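Local atomic coordinates of pirin-like protein YHAK (Escherichia coli, PDB entry 2VEC), a protein that is a monomeric cytoplasmic bicupin of the pirin family, lacks quercetin 2,3-dioxygenase activity and is regarded as redox sensitive. Residues V182-I187 with R248-D253; S194-L199 with N238-A243. All coordinates share one frame; numbering follows the deposited sequence.

Interaction 1 (V182-I187 with R248-D253)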
loop_
_atom_site.group_PDB
_atom_site.type_symbol
_atom_site.label_atom_id
_atom_site.label_comp_id
_atom_site.label_asym_id
_atom_site.label_seq_id
_atom_site.Cartn_x
_atom_site.Cartn_y
_atom_site.Cartn_z
ATOM N N VAL A 182 -12.388 2.028 0.151
ATOM C CA VAL A 182 -11.277 1.254 0.664
ATOM C C VAL A 182 -10.684 2.022 1.855
ATOM O O VAL A 182 -10.666 3.265 1.839
ATOM C CB VAL A 182 -10.168 1.070 -0.452
ATOM C CG1 VAL A 182 -8.819 0.611 0.114
ATOM C CG2 VAL A 182 -10.684 0.105 -1.495
ATOM N N TRP A 183 -10.294 1.307 2.911
ATOM C CA TRP A 183 -9.615 1.985 4.043
ATOM C C TRP A 183 -8.265 1.329 4.164
ATOM O O TRP A 183 -8.177 0.101 4.235
ATOM C CB TRP A 183 -10.379 1.860 5.373
ATOM C CG TRP A 183 -11.622 2.740 5.481
ATOM C CD1 TRP A 183 -11.752 3.891 6.218
ATOM C CD2 TRP A 183 -12.898 2.505 4.886
ATOM N NE1 TRP A 183 -13.029 4.391 6.108
ATOM C CE2 TRP A 183 -13.761 3.545 5.310
ATOM C CE3 TRP A 183 -13.417 1.496 4.071
ATOM C CZ2 TRP A 183 -15.091 3.639 4.901
ATOM C CZ3 TRP A 183 -14.766 1.586 3.660
ATOM C CH2 TRP A 183 -15.586 2.651 4.081
ATOM N N LEU A 184 -7.216 2.141 4.198
ATOM C CA LEU A 184 -5.843 1.590 4.187
ATOM C C LEU A 184 -5.151 2.045 5.441
ATOM O O LEU A 184 -5.164 3.249 5.751
ATOM C CB LEU A 184 -5.062 2.151 2.997
ATOM C CG LEU A 184 -3.593 1.733 2.837
ATOM C CD1 LEU A 184 -3.461 0.167 2.737
ATOM C CD2 LEU A 184 -2.906 2.383 1.588
ATOM N N HIS A 185 -4.551 1.088 6.138
ATOM C CA HIS A 185 -3.902 1.351 7.415
ATOM C C HIS A 185 -2.442 0.946 7.300
ATOM O O HIS A 185 -2.126 -0.113 6.714
ATOM C CB HIS A 185 -4.543 0.526 8.540
ATOM C CG HIS A 185 -6.031 0.715 8.663
ATOM N ND1 HIS A 185 -6.592 1.624 9.535
ATOM C CD2 HIS A 185 -7.065 0.092 8.056
ATOM C CE1 HIS A 185 -7.908 1.564 9.454
ATOM N NE2 HIS A 185 -8.224 0.639 8.562
ATOM N N HIS A 186 -1.589 1.770 7.894
ATOM C CA HIS A 186 -0.138 1.524 8.002
ATOM C C HIS A 186 0.153 1.213 9.452
ATOM O O HIS A 186 -0.262 1.961 10.334
ATOM C CB HIS A 186 0.640 2.756 7.545
ATOM C CG HIS A 186 2.148 2.575 7.591
ATOM N ND1 HIS A 186 2.976 3.444 8.263
ATOM C CD2 HIS A 186 2.963 1.646 7.024
ATOM C CE1 HIS A 186 4.234 3.040 8.157
ATOM N NE2 HIS A 186 4.263 1.964 7.383
ATOM N N ILE A 187 0.852 0.100 9.692
ATOM C CA ILE A 187 1.079 -0.451 11.038
ATOM C C ILE A 187 2.560 -0.511 11.367
ATOM O O ILE A 187 3.335 -0.992 10.574
ATOM C CB ILE A 187 0.483 -1.917 11.118
ATOM C CG1 ILE A 187 -1.032 -1.855 11.030
ATOM C CG2 ILE A 187 0.862 -2.648 12.453
ATOM C CD1 ILE A 187 -1.598 -2.303 9.679
ATOM N N ARG A 248 6.598 -3.586 10.042
ATOM C CA ARG A 248 5.831 -2.571 9.331
ATOM C C ARG A 248 4.910 -3.370 8.425
ATOM O O ARG A 248 5.367 -4.328 7.763
ATOM C CB ARG A 248 6.703 -1.643 8.516
ATOM C CG ARG A 248 7.393 -0.560 9.355
ATOM C CD ARG A 248 8.115 0.408 8.439
ATOM N NE ARG A 248 7.237 1.146 7.529
ATOM C CZ ARG A 248 7.704 2.092 6.717
ATOM N NH1 ARG A 248 9.022 2.376 6.760
ATOM N NH2 ARG A 248 6.885 2.734 5.899
ATOM N N ALA A 249 3.629 -3.001 8.402
ATOM C CA ALA A 249 2.662 -3.739 7.621
ATOM C C ALA A 249 1.567 -2.822 7.093
ATOM O O ALA A 249 1.416 -1.677 7.561
ATOM C CB ALA A 249 2.025 -4.844 8.501
ATOM N N LEU A 250 0.752 -3.360 6.202
ATOM C CA LEU A 250 -0.446 -2.660 5.758
ATOM C C LEU A 250 -1.628 -3.567 6.030
ATOM O O LEU A 250 -1.500 -4.805 5.949
ATOM C CB LEU A 250 -0.408 -2.458 4.235
ATOM C CG LEU A 250 0.686 -1.557 3.662
ATOM C CD1 LEU A 250 0.595 -1.489 2.119
ATOM C CD2 LEU A 250 0.677 -0.140 4.269
ATOM N N LEU A 251 -2.774 -2.961 6.343
ATOM C CA LEU A 251 -4.019 -3.706 6.346
ATOM C C LEU A 251 -4.926 -2.904 5.436
ATOM O O LEU A 251 -5.114 -1.673 5.637
ATOM C CB LEU A 251 -4.649 -3.815 7.738
ATOM C CG LEU A 251 -5.932 -4.697 7.796
ATOM C CD1 LEU A 251 -6.105 -5.354 9.169
ATOM C CD2 LEU A 251 -7.171 -3.809 7.501
ATOM N N ILE A 252 -5.447 -3.587 4.417
ATOM C CA ILE A 252 -6.341 -2.925 3.449
ATOM C C ILE A 252 -7.736 -3.471 3.616
ATOM O O ILE A 252 -7.938 -4.685 3.542
ATOM C CB ILE A 252 -5.899 -3.153 1.995
ATOM C CG1 ILE A 252 -4.366 -3.185 1.901
ATOM C CG2 ILE A 252 -6.595 -2.108 1.077
ATOM C CD1 ILE A 252 -3.749 -3.336 0.438
ATOM N N ASP A 253 -8.704 -2.578 3.831
ATOM C CA ASP A 253 -10.089 -2.964 4.083
ATOM C C ASP A 253 -10.804 -2.745 2.750
ATOM O O ASP A 253 -10.870 -1.611 2.248
ATOM C CB ASP A 253 -10.571 -2.003 5.198
ATOM C CG ASP A 253 -12.049 -2.035 5.467
ATOM O OD1 ASP A 253 -12.864 -2.575 4.678
ATOM O OD2 ASP A 253 -12.435 -1.430 6.526
HETATM O O HOH W 1 -10.785 -0.479 8.330
#
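Strands 183-189 and 247-254 are antiparallel neighbours in the larger sheet of the C-terminal cupin domain, and Trp-183 to Ile-187 pair with Asp-253 to Ala-249. Six backbone hydrogen bonds join them, two at each of the pairs Trp-183/Asp-253, His-185/Leu-251 and Ile-187/Ala-249. Leu-184, His-186, Leu-250 and Ile-252 lie on the face that meets strand 135-143 of the N-terminal half. There Leu-184 CD1 packs beside Ile-252 CG1 at 3.6 Å. With chi1 at -179° the His-186 ring swings away from its own N and runs along the strand toward Arg-248. The arginine bends at chi3 (63°), and its NE donates to His-186 NE2 at 3.1 Å. NE lies in the imidazole plane, but the guanidinium stands 78° from it. The bond is consistent with an unprotonated NE2 on His-186.

Trp-183, His-185, Ile-187, Ala-249, Leu-251 and Asp-253 face the cupin interior. Ile-187 CD1 reaches Leu-251 CB at 3.9 Å. The Asp-253 carboxylate lies alongside the indole, with OD2 3.9 Å from Trp-183 CE3. The backbone N of His-200 donates to OD2 and that of Gly-201 to OD1, which holds the carboxylate in place. On the same face one water bridges Asp-253 and His-185: it donates to Asp-253 OD2 at 2.6 Å and lies 2.8 Å from His-185 NE2, in the plane of that ring.

Interaction 2 (S194-L199 with N238-A243)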
loop_
_atom_site.group_PDB
_atom_site.type_symbol
_atom_site.label_atom_id
_atom_site.label_comp_id
_atom_site.label_asym_id
_atom_site.label_seq_id
_atom_site.Cartn_x
_atom_site.Cartn_y
_atom_site.Cartn_z
ATOM N N SER A 194 0.390 -5.290 19.678
ATOM C CA SER A 194 -0.783 -5.612 18.853
ATOM C C SER A 194 -1.598 -4.375 18.510
ATOM O O SER A 194 -1.508 -3.352 19.207
ATOM C CB SER A 194 -1.680 -6.640 19.559
ATOM O OG SER A 194 -2.077 -6.190 20.822
ATOM N N ALA A 195 -2.408 -4.489 17.464
ATOM C CA ALA A 195 -3.271 -3.402 16.983
ATOM C C ALA A 195 -4.568 -4.028 16.497
ATOM O O ALA A 195 -4.536 -5.074 15.813
ATOM C CB ALA A 195 -2.593 -2.627 15.846
ATOM N N ASN A 196 -5.693 -3.407 16.853
ATOM C CA ASN A 196 -7.014 -3.932 16.485
ATOM C C ASN A 196 -7.650 -3.047 15.408
ATOM O O ASN A 196 -7.470 -1.807 15.414
ATOM C CB ASN A 196 -7.922 -4.019 17.744
ATOM C CG ASN A 196 -9.323 -4.571 17.426
ATOM O OD1 ASN A 196 -10.297 -3.807 17.352
ATOM N ND2 ASN A 196 -9.423 -5.892 17.211
ATOM N N PHE A 197 -8.407 -3.676 14.508
ATOM C CA PHE A 197 -9.040 -3.002 13.358
ATOM C C PHE A 197 -10.492 -3.475 13.205
ATOM O O PHE A 197 -10.790 -4.676 13.293
ATOM C CB PHE A 197 -8.239 -3.221 12.062
ATOM C CG PHE A 197 -6.786 -2.844 12.186
ATOM C CD1 PHE A 197 -6.350 -1.572 11.806
ATOM C CD2 PHE A 197 -5.868 -3.741 12.716
ATOM C CE1 PHE A 197 -4.991 -1.199 11.930
ATOM C CE2 PHE A 197 -4.514 -3.389 12.866
ATOM C CZ PHE A 197 -4.078 -2.118 12.465
ATOM N N GLN A 198 -11.387 -2.522 12.983
ATOM C CA GLN A 198 -12.786 -2.797 12.696
ATOM C C GLN A 198 -12.921 -2.632 11.182
ATOM O O GLN A 198 -12.551 -1.602 10.626
ATOM C CB GLN A 198 -13.700 -1.804 13.436
ATOM C CG GLN A 198 -13.793 -2.036 14.971
ATOM C CD GLN A 198 -15.015 -1.390 15.661
ATOM O OE1 GLN A 198 -15.142 -0.161 15.746
ATOM N NE2 GLN A 198 -15.888 -2.235 16.218
ATOM N N LEU A 199 -13.436 -3.644 10.508
ATOM C CA LEU A 199 -13.482 -3.629 9.060
ATOM C C LEU A 199 -14.843 -3.152 8.569
ATOM O O LEU A 199 -15.896 -3.509 9.146
ATOM C CB LEU A 199 -13.147 -5.030 8.514
ATOM C CG LEU A 199 -11.684 -5.525 8.413
ATOM C CD1 LEU A 199 -10.946 -4.831 7.311
ATOM C CD2 LEU A 199 -10.890 -5.397 9.702
ATOM N N ASN A 238 -13.687 -7.846 12.570
ATOM C CA ASN A 238 -12.646 -7.340 13.475
ATOM C C ASN A 238 -11.431 -8.199 13.336
ATOM O O ASN A 238 -11.536 -9.431 13.330
ATOM C CB ASN A 238 -13.066 -7.413 14.956
ATOM C CG ASN A 238 -14.077 -6.370 15.337
ATOM O OD1 ASN A 238 -13.732 -5.207 15.602
ATOM N ND2 ASN A 238 -15.340 -6.786 15.435
ATOM N N ILE A 239 -10.270 -7.555 13.255
ATOM C CA ILE A 239 -9.010 -8.273 13.091
ATOM C C ILE A 239 -7.957 -7.652 14.014
ATOM O O ILE A 239 -7.828 -6.421 14.091
ATOM C CB ILE A 239 -8.469 -8.212 11.633
ATOM C CG1 ILE A 239 -9.433 -8.881 10.619
ATOM C CG2 ILE A 239 -7.151 -8.958 11.562
ATOM C CD1 ILE A 239 -8.974 -8.714 9.147
ATOM N N THR A 240 -7.242 -8.507 14.735
ATOM C CA THR A 240 -6.162 -8.070 15.604
ATOM C C THR A 240 -4.884 -8.585 15.003
ATOM O O THR A 240 -4.814 -9.769 14.651
ATOM C CB THR A 240 -6.290 -8.645 17.021
ATOM O OG1 THR A 240 -7.459 -8.114 17.628
ATOM C CG2 THR A 240 -5.086 -8.253 17.868
ATOM N N LEU A 241 -3.894 -7.696 14.896
ATOM C CA LEU A 241 -2.590 -8.037 14.361
ATOM C C LEU A 241 -1.582 -8.031 15.470
ATOM O O LEU A 241 -1.543 -7.088 16.279
ATOM C CB LEU A 241 -2.137 -6.992 13.337
ATOM C CG LEU A 241 -3.027 -6.813 12.088
ATOM C CD1 LEU A 241 -2.330 -5.852 11.155
ATOM C CD2 LEU A 241 -3.327 -8.167 11.423
ATOM N N VAL A 242 -0.712 -9.039 15.480
ATOM C CA VAL A 242 0.268 -9.160 16.578
ATOM C C VAL A 242 1.659 -9.346 15.971
ATOM O O VAL A 242 1.863 -10.262 15.142
ATOM C CB VAL A 242 -0.035 -10.376 17.502
ATOM C CG1 VAL A 242 0.984 -10.454 18.659
ATOM C CG2 VAL A 242 -1.471 -10.319 18.048
ATOM N N ALA A 243 2.606 -8.504 16.377
ATOM C CA ALA A 243 3.944 -8.569 15.801
ATOM C C ALA A 243 4.764 -9.709 16.383
ATOM O O ALA A 243 4.787 -9.906 17.589
ATOM C CB ALA A 243 4.683 -7.232 15.959
#
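Asn-238, Ile-239 and Leu-241 bury much of the surface where strand 238-243 meets strand 194-198, the edge strand of the smaller sheet of the C-terminal cupin domain. The strands are antiparallel. Two backbone hydrogen bonds join Ala-195 to Leu-241, and two join Phe-197 to Ile-239.

Asn-238 sits on the polar face. Its side chain runs beside that of Gln-198, pointing the same way, with the two amide planes 27° apart. OD1 lies 3.2 Å from Gln-198 CG. This is a contact with the aliphatic part of the glutamine.

Ile-239 points to the other face, inside the cupin. Its CD1 meets Leu-199 CD2 at 3.9 Å, and the two side chains cross at a slant. Ala-204 of strand 203-208 touches both residues from across the interior. The Ile-239 carbonyl also has a second neighbour: its O lies in the plane of the Phe-197 ring, at the edge, 3.6 Å from CD2.

Leu-241 lies on the same inner face. Its CG is beside its backbone N (chi1 -61°), and this brings CD1 to 3.7 Å from Phe-197 CE2. The leucine crosses the phenylalanine at about a right angle. Leu-206 and Ile-187 also touch Leu-241.

On the polar face, Asn-196 ND2 donates to Thr-240 OG1 at 3.0 Å. The bond is fairly straight (160°), and OG1 lies in the amide plane. This bond helps set the rotation of the amide.

The chemistry thus divides largely by face. Ala-195, Phe-197, Ile-239 and Leu-241 give the interior an apolar lining. Ser-194, Asn-196, Gln-198, Asn-238 and Thr-240 make the outer face mostly polar, with Val-242 the exception, consistent with a sheet that has solvent on one side.

How the interactions relate
From the N terminus, the chain runs through strand 183-189, turns into strand 194-198, and later returns through strand 238-243 to strand 247-254. Interaction 2 closes a loop of 38 residues. Interaction 1 closes the wider loop of 60 residues that encloses it, so the two nest and do not cross. They belong to the two facing sheets of the C-terminal cupin barrel. Their centres are about 10 Å apart, and they touch in the interior. Phe-197 is the main bridge: its CZ is 3.4 Å from Ile-187 CG1, and its ring meets His-185 edge-to-face. Leu-199 CA also lies close to the Asp-253 carboxylate.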